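Local coordinates for protein purine nucleoside phosphorylase (Schistosoma mansoni, PDB 5KO5) that catalyses the phosphate-dependent cleavage of purine nucleosides to a free base and ribose 1-phosphate, and is seen here with cytosine in its ligand pocket, at residues G129-I134 with L238-I243; G192-N197 with G220-P225. All coordinates share one frame; numbering follows the deposited sequence.

Contact 1: G129-I134 with L238-I243; sequences GDFVLI and LAVSLI
The ring of Phe-131 meets Leu-242 obliquely, CE1 lying 3.7 Å from Leu-242 CD1, while Ser-241 O sits at the ring edge, near its plane; Trp-276 of helix 259-283 meets the same ring with the planes about 60° apart. These residues belong to an antiparallel strand pair inside the mixed sheet of the phosphorylase fold, Phe-131 and Leu-133 facing Leu-242 and Val-240 in non-hydrogen-bonded pairs. On this face, under helix 259-283, Leu-133 and Val-240 stand alongside each other and touch through CD2 and CG2 at 3.8 Å. Val-240 CG1 comes obliquely to the phenyl group.

Between the strands, Val-132 and Ser-241 exchange both backbone bonds, Val-132 N to Ser-241 O at 2.8 Å and Ser-241 N to Val-132 O at 2.9 Å. Just ahead of strand 131-134, at the loop residues Gly-129 and Asp-130, the pairing continues: Ile-243 N reaches Asp-130 O almost straight (176° at the hydrogen), and Gly-129 N returns a bond to Ile-243 O.

The other face carries Val-132 CG2 against Ile-243 CD1 at 3.7 Å and the buried hydroxyl of Ser-241, whose hydrogen-bond partner is Asn-117 OD1. At the far end one water joins Ile-134 O to Ala-239 N, and the tip of the Ile-134 side chain, CD1, presses against Ser-241 OG at 3.4 Å.

Contact 2: G192-N197 with G220-P225; sequences GVYAFN and GMSTVP. With CYT (6-aminopyrimidin-2(1H)-one), chain B.
Pro-225 sets CD over the face of the Phe-196 ring, 4.1 Å from its centroid, in a CH-pi contact that marks the tight half of this contact, while Pro-225 CG touches Phe-196 CE2 at 3.5 Å. Val-224 wedges in beside them, its CB on Phe-196 CD2 and its CG2 on Tyr-194 CD1, so the first turn of helix 224-232 rests on two aromatic side chains of strand 189-196. Both have CG anti to the backbone N (chi1 -179° in Tyr-194, 179° in Phe-196), which sends the two rings out from the strand to the helix start. Gly-220 O lies in the phenyl plane, at its edge.

Backbone pairing is brief. Phe-196 and Gly-220 form a parallel bridge, with Gly-220 N bonded to Ala-195 O at 3.0 Å and Asn-197 N to Gly-220 O at 2.9 Å. With no side chain at Gly-220, the phenol tip comes right up to this backbone, Tyr-194 OH standing 3.0 Å from Gly-220 C, and there it accepts a bond from Ser-222 N (164° at the hydrogen).

The looser side, still buried, holds a water in the tyrosine plane, 2.7 Å from Tyr-194 OH, that reaches Ser-222 OG weakly. Met-221 runs extended beyond CG toward cytosine, where CE is 3.5 Å from ligand O2; Phe-161 of a neighbouring subunit packs on Met-221. Gly-220 CA and Met-221 CE thus meet the ligand through carbon, whereas its hydrogen bonds go to Glu-203 and Asn-245; the bonds of Gly-220 with Ala-195 and Asn-197, and of Ser-222 N with Tyr-194, probably hold the backbone on both sides of Met-221.

Overall arrangement
Both contacts are buried and share one sheet: strand 131-139 is flanked by strand 236-246 in contact 1 and by strand 189-196 of contact 2, with a probable hydrogen bond from Gly-192 N to Leu-133 O. Tyr-194 adds a side-chain junction, its CD2 packing on Ile-134 CD1 and Ser-241 OG. Contact 1 is regular strand pairing, apolar on the face under helix 259-283, and no other subunit touches it. Contact 2 lies where strands give way to loop and helix; it has fewer backbone bonds and relies on aromatic packing and a tyrosine hydroxyl. It also reaches the ligand pocket and, at Phe-196, Asn-197 and Met-221, a neighbouring subunit, consistent with a pocket close to the subunit boundary.

Contact 1: G129-I134 with L238-I243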
# COMPACT_ATOMS: atom_id res chain seq x y z
N GLY A 129 -17.05 4.43 -23.39
CA GLY A 129 -16.68 4.21 -24.77
C GLY A 129 -15.54 5.07 -25.28
O GLY A 129 -15.11 4.87 -26.42
N ASP A 130 -15.06 6.03 -24.49
CA ASP A 130 -13.92 6.84 -24.90
C ASP A 130 -12.63 6.05 -24.71
O ASP A 130 -12.57 5.07 -23.96
CB ASP A 130 -13.83 8.12 -24.07
CG ASP A 130 -14.89 9.16 -24.45
OD1 ASP A 130 -15.58 9.00 -25.48
OD2 ASP A 130 -15.02 10.16 -23.71
N PHE A 131 -11.58 6.49 -25.40
CA PHE A 131 -10.24 5.93 -25.25
C PHE A 131 -9.35 6.98 -24.61
O PHE A 131 -9.43 8.17 -24.94
CB PHE A 131 -9.64 5.55 -26.60
CG PHE A 131 -10.44 4.55 -27.37
CD1 PHE A 131 -10.52 3.23 -26.94
CD2 PHE A 131 -11.09 4.92 -28.53
CE1 PHE A 131 -11.26 2.30 -27.67
CE2 PHE A 131 -11.82 3.99 -29.26
CZ PHE A 131 -11.90 2.68 -28.82
N VAL A 132 -8.47 6.55 -23.70
CA VAL A 132 -7.49 7.43 -23.09
C VAL A 132 -6.08 6.91 -23.38
O VAL A 132 -5.73 5.79 -22.98
CB VAL A 132 -7.72 7.60 -21.58
CG1 VAL A 132 -6.64 8.48 -20.98
CG2 VAL A 132 -9.10 8.20 -21.34
N LEU A 133 -5.30 7.70 -24.10
CA LEU A 133 -3.87 7.43 -24.24
C LEU A 133 -3.21 7.76 -22.91
O LEU A 133 -3.27 8.91 -22.45
CB LEU A 133 -3.27 8.29 -25.35
CG LEU A 133 -3.98 8.22 -26.70
CD1 LEU A 133 -3.34 9.16 -27.70
CD2 LEU A 133 -3.99 6.79 -27.23
N ILE A 134 -2.61 6.77 -22.27
CA ILE A 134 -2.04 7.00 -20.94
C ILE A 134 -0.70 7.70 -21.08
O ILE A 134 0.18 7.25 -21.81
CB ILE A 134 -1.92 5.67 -20.18
CG1 ILE A 134 -3.32 5.10 -19.97
CG2 ILE A 134 -1.21 5.90 -18.83
CD1 ILE A 134 -3.32 3.68 -19.47
N LEU A 238 3.10 1.77 -25.27
CA LEU A 238 1.88 2.52 -25.53
C LEU A 238 0.78 1.81 -24.75
O LEU A 238 0.60 0.60 -24.91
CB LEU A 238 1.51 2.47 -27.02
CG LEU A 238 0.14 3.08 -27.33
CD1 LEU A 238 0.14 4.59 -27.10
CD2 LEU A 238 -0.27 2.75 -28.75
N ALA A 239 0.07 2.55 -23.90
CA ALA A 239 -1.00 1.98 -23.09
C ALA A 239 -2.26 2.80 -23.32
O ALA A 239 -2.22 4.03 -23.23
CB ALA A 239 -0.63 2.01 -21.61
N VAL A 240 -3.37 2.12 -23.62
CA VAL A 240 -4.63 2.78 -23.95
C VAL A 240 -5.72 2.20 -23.06
O VAL A 240 -5.90 0.98 -23.01
CB VAL A 240 -4.98 2.58 -25.44
CG1 VAL A 240 -6.34 3.22 -25.75
CG2 VAL A 240 -3.88 3.15 -26.31
N SER A 241 -6.44 3.07 -22.36
CA SER A 241 -7.59 2.66 -21.57
C SER A 241 -8.88 2.87 -22.36
O SER A 241 -9.07 3.92 -22.98
CB SER A 241 -7.71 3.48 -20.29
OG SER A 241 -6.71 3.12 -19.35
N LEU A 242 -9.76 1.88 -22.33
CA LEU A 242 -11.13 2.04 -22.78
C LEU A 242 -11.98 2.37 -21.56
O LEU A 242 -11.98 1.62 -20.58
CB LEU A 242 -11.62 0.76 -23.45
CG LEU A 242 -13.11 0.70 -23.81
CD1 LEU A 242 -13.51 1.82 -24.76
CD2 LEU A 242 -13.43 -0.65 -24.41
N ILE A 243 -12.69 3.49 -21.60
CA ILE A 243 -13.46 3.96 -20.46
C ILE A 243 -14.77 3.19 -20.40
O ILE A 243 -15.62 3.30 -21.30
CB ILE A 243 -13.70 5.48 -20.53
CG1 ILE A 243 -12.36 6.23 -20.61
CG2 ILE A 243 -14.57 5.93 -19.37
CD1 ILE A 243 -11.40 5.91 -19.47
O HOH W 1 0.78 5.30 -23.66

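Contact 2: G192-N197 with G220-P225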
# COMPACT_ATOMS: atom_id res chain seq x y z
N GLY A 192 -4.42 11.06 -20.65
CA GLY A 192 -4.64 11.25 -19.23
C GLY A 192 -3.72 10.41 -18.36
O GLY A 192 -2.96 9.57 -18.84
N VAL A 193 -3.85 10.66 -17.06
CA VAL A 193 -3.06 10.00 -16.03
C VAL A 193 -3.86 8.84 -15.45
O VAL A 193 -5.03 9.01 -15.10
CB VAL A 193 -2.71 11.00 -14.91
CG1 VAL A 193 -2.03 10.29 -13.73
CG2 VAL A 193 -1.82 12.12 -15.46
N TYR A 194 -3.22 7.68 -15.35
CA TYR A 194 -3.85 6.45 -14.88
C TYR A 194 -3.51 6.19 -13.42
O TYR A 194 -2.34 6.08 -13.05
CB TYR A 194 -3.35 5.29 -15.75
CG TYR A 194 -3.90 3.90 -15.46
CD1 TYR A 194 -3.33 3.10 -14.49
CD2 TYR A 194 -4.94 3.38 -16.24
CE1 TYR A 194 -3.81 1.82 -14.26
CE2 TYR A 194 -5.42 2.09 -16.01
CZ TYR A 194 -4.85 1.33 -15.02
OH TYR A 194 -5.31 0.06 -14.80
N ALA A 195 -4.53 6.06 -12.58
CA ALA A 195 -4.32 5.64 -11.20
C ALA A 195 -4.44 4.13 -11.12
O ALA A 195 -5.44 3.57 -11.57
CB ALA A 195 -5.36 6.26 -10.27
N PHE A 196 -3.44 3.48 -10.51
CA PHE A 196 -3.45 2.03 -10.32
C PHE A 196 -4.05 1.74 -8.94
O PHE A 196 -3.44 2.06 -7.91
CB PHE A 196 -2.03 1.50 -10.44
CG PHE A 196 -1.88 -0.00 -10.24
CD1 PHE A 196 -2.94 -0.89 -10.42
CD2 PHE A 196 -0.64 -0.51 -9.86
CE1 PHE A 196 -2.76 -2.26 -10.21
CE2 PHE A 196 -0.45 -1.89 -9.65
CZ PHE A 196 -1.52 -2.77 -9.85
N ASN A 197 -5.28 1.21 -8.95
CA ASN A 197 -5.94 0.62 -7.78
C ASN A 197 -5.67 -0.87 -7.80
O ASN A 197 -6.07 -1.57 -8.74
CB ASN A 197 -7.45 0.85 -7.91
CG ASN A 197 -8.26 0.02 -6.93
OD1 ASN A 197 -7.78 -0.32 -5.84
ND2 ASN A 197 -9.51 -0.30 -7.30
N GLY A 220 -7.76 2.05 -12.81
CA GLY A 220 -7.96 0.65 -13.14
C GLY A 220 -7.00 -0.20 -12.34
O GLY A 220 -6.23 0.30 -11.53
N MET A 221 -7.05 -1.51 -12.61
CA MET A 221 -6.42 -2.52 -11.76
C MET A 221 -5.27 -3.24 -12.44
O MET A 221 -4.89 -4.34 -12.02
CB MET A 221 -7.45 -3.53 -11.26
CG MET A 221 -8.67 -2.93 -10.60
SD MET A 221 -9.85 -4.23 -10.20
CE MET A 221 -11.27 -3.21 -9.78
N SER A 222 -4.69 -2.66 -13.48
CA SER A 222 -3.68 -3.39 -14.23
C SER A 222 -2.67 -2.40 -14.77
O SER A 222 -2.60 -1.25 -14.33
CB SER A 222 -4.34 -4.18 -15.37
OG SER A 222 -4.82 -3.29 -16.36
N THR A 223 -1.88 -2.87 -15.74
CA THR A 223 -1.11 -2.05 -16.68
C THR A 223 0.17 -1.48 -16.08
O THR A 223 1.25 -1.71 -16.62
CB THR A 223 -2.00 -0.97 -17.29
OG1 THR A 223 -3.05 -1.63 -18.02
CG2 THR A 223 -1.20 -0.10 -18.26
N VAL A 224 0.07 -0.76 -14.96
CA VAL A 224 1.23 -0.15 -14.32
C VAL A 224 2.33 -1.16 -14.00
O VAL A 224 3.51 -0.87 -14.24
CB VAL A 224 0.80 0.72 -13.12
CG1 VAL A 224 2.00 1.12 -12.26
CG2 VAL A 224 0.05 1.96 -13.62
N PRO A 225 2.03 -2.37 -13.50
CA PRO A 225 3.13 -3.32 -13.25
C PRO A 225 3.87 -3.69 -14.52
O PRO A 225 5.11 -3.67 -14.55
CB PRO A 225 2.42 -4.53 -12.61
CG PRO A 225 1.17 -3.93 -11.98
CD PRO A 225 0.74 -2.86 -12.96
N3 CYT B . -12.79 0.38 -12.79
C4 CYT B . -13.81 0.57 -13.63
N1 CYT B . -11.90 -1.24 -14.28
C2 CYT B . -11.83 -0.53 -13.07
O2 CYT B . -10.91 -0.76 -12.28
N4 CYT B . -14.74 1.47 -13.28
C5 CYT B . -13.89 -0.13 -14.87
C6 CYT B . -12.93 -1.02 -15.14
O HOH W 2 -7.36 -1.06 -16.12